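Local coordinates for immune protein (PDB 6D7Y) that binds the toxic C-terminal tip of the contact-dependent growth inhibition protein CdiA and, as an immunity protein, probably protects the cell from it, at residues Met1-Val12 with Val94-Phe105. Numbering follows the deposited sequence.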
HETATM    1  N   MSE B   1     -17.242   3.583  15.620  1.00 51.32           N
HETATM    2  CA  MSE B   1     -17.639   3.736  14.189  1.00 50.65           C
HETATM    3  C   MSE B   1     -16.641   3.120  13.249  1.00 42.60           C
HETATM    4  O   MSE B   1     -15.444   3.046  13.562  1.00 40.56           O
HETATM    5  CB  MSE B   1     -17.689   5.223  13.827  1.00 58.85           C
HETATM    6  CG  MSE B   1     -18.596   6.020  14.747  1.00 69.19           C
HETATM    7 SE   MSE B   1     -20.430   5.497  14.309  1.00 94.13          SE
HETATM    8  CE  MSE B   1     -20.772   4.284  15.828  1.00 92.40           C
ATOM      9  N   LYS B   2     -17.129   2.678  12.088  1.00 37.64           N
ATOM     10  CA  LYS B   2     -16.269   2.124  11.025  1.00 34.02           C
ATOM     11  C   LYS B   2     -15.382   3.265  10.516  1.00 29.60           C
ATOM     12  O   LYS B   2     -15.853   4.376  10.325  1.00 29.26           O
ATOM     13  CB  LYS B   2     -17.127   1.581   9.903  1.00 36.32           C
ATOM     14  CG  LYS B   2     -16.383   0.978   8.732  1.00 36.99           C
ATOM     15  CD  LYS B   2     -17.350   0.205   7.819  1.00 39.71           C
ATOM     16  CE  LYS B   2     -18.359   1.099   7.122  1.00 42.08           C
ATOM     17  NZ  LYS B   2     -17.690   2.078   6.221  1.00 42.79           N
ATOM     18  N   GLU B   3     -14.105   2.982  10.308  1.00 26.18           N
ATOM     19  CA  GLU B   3     -13.126   4.001   9.912  1.00 24.05           C
ATOM     20  C   GLU B   3     -12.227   3.472   8.830  1.00 22.42           C
ATOM     21  O   GLU B   3     -11.994   2.266   8.750  1.00 21.89           O
ATOM     22  CB  GLU B   3     -12.240   4.316  11.112  1.00 23.25           C
ATOM     23  CG  GLU B   3     -12.937   4.895  12.321  1.00 24.12           C
ATOM     24  CD  GLU B   3     -13.219   6.385  12.234  1.00 24.45           C
ATOM     25  OE1 GLU B   3     -12.994   7.016  11.164  1.00 24.16           O
ATOM     26  OE2 GLU B   3     -13.676   6.943  13.271  1.00 25.13           O
ATOM     27  N   LEU B   4     -11.697   4.387   8.016  1.00 21.58           N
ATOM     28  CA  LEU B   4     -10.783   4.029   6.971  1.00 21.04           C
ATOM     29  C   LEU B   4      -9.356   4.119   7.545  1.00 20.25           C
ATOM     30  O   LEU B   4      -8.967   5.178   8.094  1.00 19.47           O
ATOM     31  CB  LEU B   4     -10.912   4.970   5.781  1.00 21.43           C
ATOM     32  CG  LEU B   4     -10.056   4.594   4.566  1.00 21.78           C
ATOM     33  CD1 LEU B   4     -10.303   3.176   4.078  1.00 22.60           C
ATOM     34  CD2 LEU B   4     -10.350   5.575   3.438  1.00 22.57           C
ATOM     35  N   PHE B   5      -8.613   3.018   7.421  1.00 19.66           N
ATOM     36  CA  PHE B   5      -7.227   2.955   7.884  1.00 19.48           C
ATOM     37  C   PHE B   5      -6.299   2.771   6.704  1.00 19.81           C
ATOM     38  O   PHE B   5      -6.729   2.403   5.614  1.00 19.83           O
ATOM     39  CB  PHE B   5      -7.025   1.840   8.899  1.00 19.54           C
ATOM     40  CG  PHE B   5      -7.790   2.043  10.180  1.00 19.55           C
ATOM     41  CD1 PHE B   5      -7.253   2.765  11.223  1.00 19.39           C
ATOM     42  CD2 PHE B   5      -9.071   1.548  10.312  1.00 20.10           C
ATOM     43  CE1 PHE B   5      -7.966   3.006  12.392  1.00 19.61           C
ATOM     44  CE2 PHE B   5      -9.780   1.763  11.490  1.00 20.61           C
ATOM     45  CZ  PHE B   5      -9.238   2.483  12.528  1.00 20.29           C
ATOM     46  N   GLU B   6      -5.016   3.065   6.892  1.00 20.08           N
ATOM     47  CA  GLU B   6      -4.110   2.844   5.807  1.00 21.30           C
ATOM     48  C   GLU B   6      -2.677   2.614   6.276  1.00 20.50           C
ATOM     49  O   GLU B   6      -2.304   3.007   7.372  1.00 19.76           O
ATOM     50  CB  GLU B   6      -4.153   3.973   4.750  1.00 23.66           C
ATOM     51  CG  GLU B   6      -3.426   5.226   5.101  1.00 25.51           C
ATOM     52  CD  GLU B   6      -3.511   6.345   4.045  1.00 27.24           C
ATOM     53  OE1 GLU B   6      -3.724   6.107   2.826  1.00 29.24           O
ATOM     54  OE2 GLU B   6      -3.340   7.501   4.465  1.00 26.86           O
ATOM     55  N   VAL B   7      -1.936   1.894   5.451  1.00 20.77           N
ATOM     56  CA  VAL B   7      -0.508   1.671   5.669  1.00 21.09           C
ATOM     57  C   VAL B   7       0.165   2.170   4.401  1.00 21.56           C
ATOM     58  O   VAL B   7      -0.371   2.034   3.295  1.00 20.78           O
ATOM     59  CB  VAL B   7      -0.107   0.222   6.016  1.00 21.97           C
ATOM     60  CG1 VAL B   7      -0.761  -0.217   7.314  1.00 21.72           C
ATOM     61  CG2 VAL B   7      -0.425  -0.740   4.883  1.00 22.57           C
ATOM     62  N   ILE B   8       1.361   2.738   4.566  1.00 21.87           N
ATOM     63  CA  ILE B   8       2.084   3.326   3.468  1.00 23.09           C
ATOM     64  C   ILE B   8       3.550   2.906   3.412  1.00 24.13           C
ATOM     65  O   ILE B   8       4.228   2.878   4.456  1.00 23.84           O
ATOM     66  CB  ILE B   8       2.156   4.880   3.646  1.00 23.54           C
ATOM     67  CG1 ILE B   8       0.769   5.535   3.790  1.00 23.09           C
ATOM     68  CG2 ILE B   8       2.911   5.535   2.494  1.00 24.51           C
ATOM     69  CD1 ILE B   8      -0.078   5.506   2.583  1.00 23.54           C
ATOM     70  N   PHE B   9       4.008   2.563   2.200  1.00 25.31           N
ATOM     71  CA  PHE B   9       5.438   2.311   1.927  1.00 27.56           C
ATOM     72  C   PHE B   9       5.837   3.653   1.290  1.00 28.25           C
ATOM     73  O   PHE B   9       5.450   3.944   0.153  1.00 27.49           O
ATOM     74  CB  PHE B   9       5.665   1.200   0.918  1.00 28.97           C
ATOM     75  CG  PHE B   9       5.185  -0.168   1.339  1.00 29.24           C
ATOM     76  CD1 PHE B   9       3.900  -0.593   1.025  1.00 29.30           C
ATOM     77  CD2 PHE B   9       6.044  -1.064   1.975  1.00 30.72           C
ATOM     78  CE1 PHE B   9       3.471  -1.869   1.366  1.00 29.87           C
ATOM     79  CE2 PHE B   9       5.619  -2.341   2.324  1.00 31.05           C
ATOM     80  CZ  PHE B   9       4.326  -2.745   2.009  1.00 30.51           C
ATOM     81  N   GLU B  10       6.588   4.484   2.018  1.00 29.77           N
ATOM     82  CA  GLU B  10       6.955   5.814   1.531  1.00 31.32           C
ATOM     83  C   GLU B  10       8.342   5.833   0.909  1.00 33.13           C
ATOM     84  O   GLU B  10       9.275   5.311   1.497  1.00 33.69           O
ATOM     85  CB  GLU B  10       6.947   6.804   2.673  1.00 32.15           C
ATOM     86  CG  GLU B  10       7.153   8.244   2.235  1.00 34.32           C
ATOM     87  CD  GLU B  10       7.251   9.194   3.403  1.00 35.42           C
ATOM     88  OE1 GLU B  10       7.982   8.878   4.344  1.00 37.95           O
ATOM     89  OE2 GLU B  10       6.611  10.267   3.368  1.00 36.93           O
ATOM     90  N   GLY B  11       8.457   6.459  -0.265  1.00 34.04           N
ATOM     91  CA  GLY B  11       9.741   6.571  -0.975  1.00 36.40           C
ATOM     92  C   GLY B  11      10.294   5.224  -1.394  1.00 37.45           C
ATOM     93  O   GLY B  11      11.387   4.840  -1.009  1.00 38.10           O
ATOM     94  N   VAL B  12       9.528   4.514  -2.200  1.00 37.21           N
ATOM     95  CA  VAL B  12       9.916   3.192  -2.661  1.00 38.97           C
ATOM     96  C   VAL B  12      11.042   3.315  -3.703  1.00 41.66           C
ATOM     97  O   VAL B  12      11.136   4.317  -4.423  1.00 42.36           O
ATOM     98  CB  VAL B  12       8.688   2.449  -3.254  1.00 38.07           C
ATOM     99  CG1 VAL B  12       9.054   1.058  -3.756  1.00 39.84           C
ATOM    100  CG2 VAL B  12       7.576   2.365  -2.215  1.00 36.58           C
ATOM    101  N   VAL B  94       8.114   7.966  -5.098  1.00 36.91           N
ATOM    102  CA  VAL B  94       6.980   7.062  -5.262  1.00 34.76           C
ATOM    103  C   VAL B  94       6.547   6.418  -3.931  1.00 33.38           C
ATOM    104  O   VAL B  94       7.379   5.986  -3.138  1.00 32.43           O
ATOM    105  CB  VAL B  94       7.324   5.939  -6.264  1.00 35.51           C
ATOM    106  CG1 VAL B  94       6.184   4.926  -6.380  1.00 34.44           C
ATOM    107  CG2 VAL B  94       7.644   6.533  -7.629  1.00 36.47           C
ATOM    108  N   ASP B  95       5.230   6.365  -3.706  1.00 30.53           N
ATOM    109  CA  ASP B  95       4.663   5.735  -2.519  1.00 29.79           C
ATOM    110  C   ASP B  95       3.684   4.643  -2.977  1.00 28.21           C
ATOM    111  O   ASP B  95       3.086   4.747  -4.047  1.00 28.24           O
ATOM    112  CB  ASP B  95       3.833   6.707  -1.674  1.00 29.56           C
ATOM    113  CG  ASP B  95       4.638   7.744  -0.945  1.00 30.77           C
ATOM    114  OD1 ASP B  95       5.877   7.852  -1.088  1.00 31.97           O
ATOM    115  OD2 ASP B  95       3.985   8.486  -0.186  1.00 31.91           O
ATOM    116  N   VAL B  96       3.540   3.613  -2.152  1.00 26.92           N
ATOM    117  CA  VAL B  96       2.603   2.523  -2.376  1.00 25.81           C
ATOM    118  C   VAL B  96       1.767   2.489  -1.102  1.00 24.02           C
ATOM    119  O   VAL B  96       2.305   2.380  -0.013  1.00 24.71           O
ATOM    120  CB  VAL B  96       3.318   1.189  -2.620  1.00 28.02           C
ATOM    121  CG1 VAL B  96       2.322   0.051  -2.707  1.00 28.54           C
ATOM    122  CG2 VAL B  96       4.182   1.273  -3.886  1.00 29.61           C
ATOM    123  N   GLY B  97       0.441   2.619  -1.214  1.00 25.31           N
ATOM    124  CA  GLY B  97      -0.379   2.620  -0.043  1.00 23.48           C
ATOM    125  C   GLY B  97      -1.515   1.652  -0.153  1.00 23.66           C
ATOM    126  O   GLY B  97      -1.938   1.348  -1.255  1.00 23.59           O
ATOM    127  N   LEU B  98      -1.943   1.148   0.998  1.00 23.08           N
ATOM    128  CA  LEU B  98      -3.080   0.216   1.113  1.00 24.48           C
ATOM    129  C   LEU B  98      -4.105   0.813   2.057  1.00 23.26           C
ATOM    130  O   LEU B  98      -3.795   1.038   3.234  1.00 21.18           O
ATOM    131  CB  LEU B  98      -2.641  -1.148   1.648  1.00 25.68           C
ATOM    132  CG  LEU B  98      -1.845  -2.072   0.714  1.00 28.68           C
ATOM    133  CD1 LEU B  98      -0.451  -1.536   0.426  1.00 29.24           C
ATOM    134  CD2 LEU B  98      -1.726  -3.452   1.348  1.00 30.53           C
ATOM    135  N   CYS B  99      -5.350   1.009   1.582  1.00 23.50           N
ATOM    136  CA  CYS B  99      -6.406   1.611   2.409  1.00 23.26           C
ATOM    137  C   CYS B  99      -7.499   0.568   2.569  1.00 23.53           C
ATOM    138  O   CYS B  99      -7.832  -0.103   1.588  1.00 23.56           O
ATOM    139  CB  CYS B  99      -7.013   2.835   1.713  1.00 26.01           C
ATOM    140  SG  CYS B  99      -5.807   4.111   1.295  1.00 33.67           S
ATOM    141  N   PHE B 100      -8.031   0.449   3.782  1.00 22.42           N
ATOM    142  CA  PHE B 100      -9.074  -0.533   4.135  1.00 24.85           C
ATOM    143  C   PHE B 100      -9.888  -0.089   5.347  1.00 23.09           C
ATOM    144  O   PHE B 100      -9.374   0.578   6.243  1.00 21.85           O
ATOM    145  CB  PHE B 100      -8.429  -1.888   4.434  1.00 27.23           C
ATOM    146  CG  PHE B 100      -7.363  -1.827   5.501  1.00 28.72           C
ATOM    147  CD1 PHE B 100      -6.060  -1.519   5.171  1.00 28.73           C
ATOM    148  CD2 PHE B 100      -7.675  -2.082   6.832  1.00 29.06           C
ATOM    149  CE1 PHE B 100      -5.076  -1.454   6.151  1.00 30.69           C
ATOM    150  CE2 PHE B 100      -6.712  -2.030   7.813  1.00 29.91           C
ATOM    151  CZ  PHE B 100      -5.409  -1.702   7.487  1.00 29.37           C
ATOM    152  N   TYR B 101     -11.181  -0.425   5.374  1.00 23.57           N
ATOM    153  CA  TYR B 101     -11.987  -0.069   6.529  1.00 23.74           C
ATOM    154  C   TYR B 101     -11.872  -1.131   7.617  1.00 25.78           C
ATOM    155  O   TYR B 101     -11.585  -2.303   7.326  1.00 27.59           O
ATOM    156  CB  TYR B 101     -13.490   0.092   6.148  1.00 25.20           C
ATOM    157  CG  TYR B 101     -13.783   1.321   5.334  1.00 25.19           C
ATOM    158  CD1 TYR B 101     -13.690   1.306   3.947  1.00 27.78           C
ATOM    159  CD2 TYR B 101     -14.156   2.513   5.947  1.00 25.25           C
ATOM    160  CE1 TYR B 101     -13.961   2.450   3.193  1.00 28.03           C
ATOM    161  CE2 TYR B 101     -14.424   3.652   5.212  1.00 25.75           C
ATOM    162  CZ  TYR B 101     -14.315   3.625   3.838  1.00 27.02           C
ATOM    163  OH  TYR B 101     -14.593   4.759   3.104  1.00 28.79           O
HETATM  164  N   MSE B 102     -12.103  -0.722   8.867  1.00 26.09           N
HETATM  165  CA  MSE B 102     -12.168  -1.649  10.008  1.00 28.22           C
HETATM  166  C   MSE B 102     -13.337  -1.156  10.820  1.00 27.97           C
HETATM  167  O   MSE B 102     -13.599   0.045  10.866  1.00 26.80           O
HETATM  168  CB  MSE B 102     -10.917  -1.735  10.871  1.00 29.46           C
HETATM  169  CG  MSE B 102      -9.690  -2.212  10.104  1.00 31.52           C
HETATM  170 SE   MSE B 102      -9.796  -4.113   9.555  1.00 42.55          SE
HETATM  171  CE  MSE B 102      -9.994  -4.949  11.332  1.00 39.85           C
ATOM    172  N   ASN B 103     -14.057  -2.070  11.466  1.00 31.67           N
ATOM    173  CA  ASN B 103     -15.250  -1.700  12.269  1.00 34.11           C
ATOM    174  C   ASN B 103     -14.947  -1.014  13.597  1.00 33.93           C
ATOM    175  O   ASN B 103     -15.826  -0.338  14.144  1.00 34.63           O
ATOM    176  CB  ASN B 103     -16.158  -2.920  12.508  1.00 38.06           C
ATOM    177  CG  ASN B 103     -16.898  -3.364  11.257  1.00 40.39           C
ATOM    178  OD1 ASN B 103     -17.071  -2.593  10.313  1.00 41.43           O
ATOM    179  ND2 ASN B 103     -17.375  -4.605  11.261  1.00 43.33           N
ATOM    180  N   ASP B 104     -13.722  -1.164  14.117  1.00 32.33           N
ATOM    181  CA  ASP B 104     -13.369  -0.527  15.383  1.00 32.66           C
ATOM    182  C   ASP B 104     -11.863  -0.386  15.506  1.00 31.45           C
ATOM    183  O   ASP B 104     -11.123  -1.027  14.756  1.00 29.36           O
ATOM    184  CB  ASP B 104     -13.956  -1.305  16.559  1.00 36.82           C
ATOM    185  CG  ASP B 104     -13.442  -2.720  16.636  1.00 41.15           C
ATOM    186  OD1 ASP B 104     -12.232  -2.902  16.847  1.00 47.61           O
ATOM    187  OD2 ASP B 104     -14.258  -3.660  16.536  1.00 49.03           O
ATOM    188  N   PHE B 105     -11.424   0.459  16.439  1.00 29.96           N
ATOM    189  CA  PHE B 105      -9.993   0.719  16.644  1.00 30.00           C
ATOM    190  C   PHE B 105      -9.236  -0.466  17.231  1.00 32.10           C
ATOM    191  O   PHE B 105      -8.064  -0.663  16.916  1.00 30.73           O
ATOM    192  CB  PHE B 105      -9.758   1.984  17.496  1.00 28.96           C
ATOM    193  CG  PHE B 105      -9.880   3.274  16.721  1.00 28.19           C
ATOM    194  CD1 PHE B 105     -11.102   3.881  16.539  1.00 28.31           C
ATOM    195  CD2 PHE B 105      -8.755   3.876  16.172  1.00 26.98           C
ATOM    196  CE1 PHE B 105     -11.207   5.059  15.818  1.00 27.40           C
ATOM    197  CE2 PHE B 105      -8.851   5.047  15.452  1.00 26.44           C
ATOM    198  CZ  PHE B 105     -10.092   5.643  15.277  1.00 26.85           C
TER
HETATM  199  O   HOH W   1     -16.091   1.474  16.393  1.00 41.84           O
HETATM  200  O   HOH W   2      10.712   7.246  -4.528  1.00 37.69           O
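Val94 takes the N-H of Val12 on its carbonyl O, ahead of the first bridged pair of antiparallel strands 3-10 and 93-102, and a water joins its own N to Val12 O. Asp95, with CG beside its backbone N (chi1 -71°), accepts a hydrogen bond on OD1 from Gly11 N (3.0 Å), which meets the carboxylate from above its plane; Tyr90 OH is hydrogen-bonded to OD1 as well. From here hydrogen-bonded and non-hydrogen-bonded pairs alternate, their side chains on opposite faces of the sheet. Val96 and Phe9 form the first hydrogen-bonded pair, Val96 O lying at the ring edge, 3.5 Å from Phe9 CD1. At non-hydrogen-bonded Gly97 the bare CA admits Ile8 CD1 at 3.9 Å. Leu98, hydrogen-bonded with Val7, brings CD1 against the Phe9 ring edge. Cys99 SG lies 3.3 Å from OE1 of its non-hydrogen-bonded partner Glu6, whose OE2 is hydrogen-bonded to Ala138 N. Phe100 is hydrogen-bonded twice to Phe5, whose O sits over one face of the Phe100 ring. Tyr101, non-hydrogen-bonded with Leu4, is sandwiched: Leu4 CD1 makes a CH-pi contact over one face, while Lys2 NZ, its chain bent at chi3 and chi4, makes a cation-pi contact on the opposite face, 4.0 Å from the centroid. Selenomethionine Met102, hydrogen-bonded with Glu3, lays CB against Phe5 CE2. Phe105 offers its face to the edge of Phe5, T-shaped with planes at 86°. Two chemistries thus share these strands: Phe5, Val7 and Phe9 carry an apolar face packed by helices 105-126 and 17-25, whereas Glu6 and Tyr101, held between Lys2 and Leu4, make the other more polar.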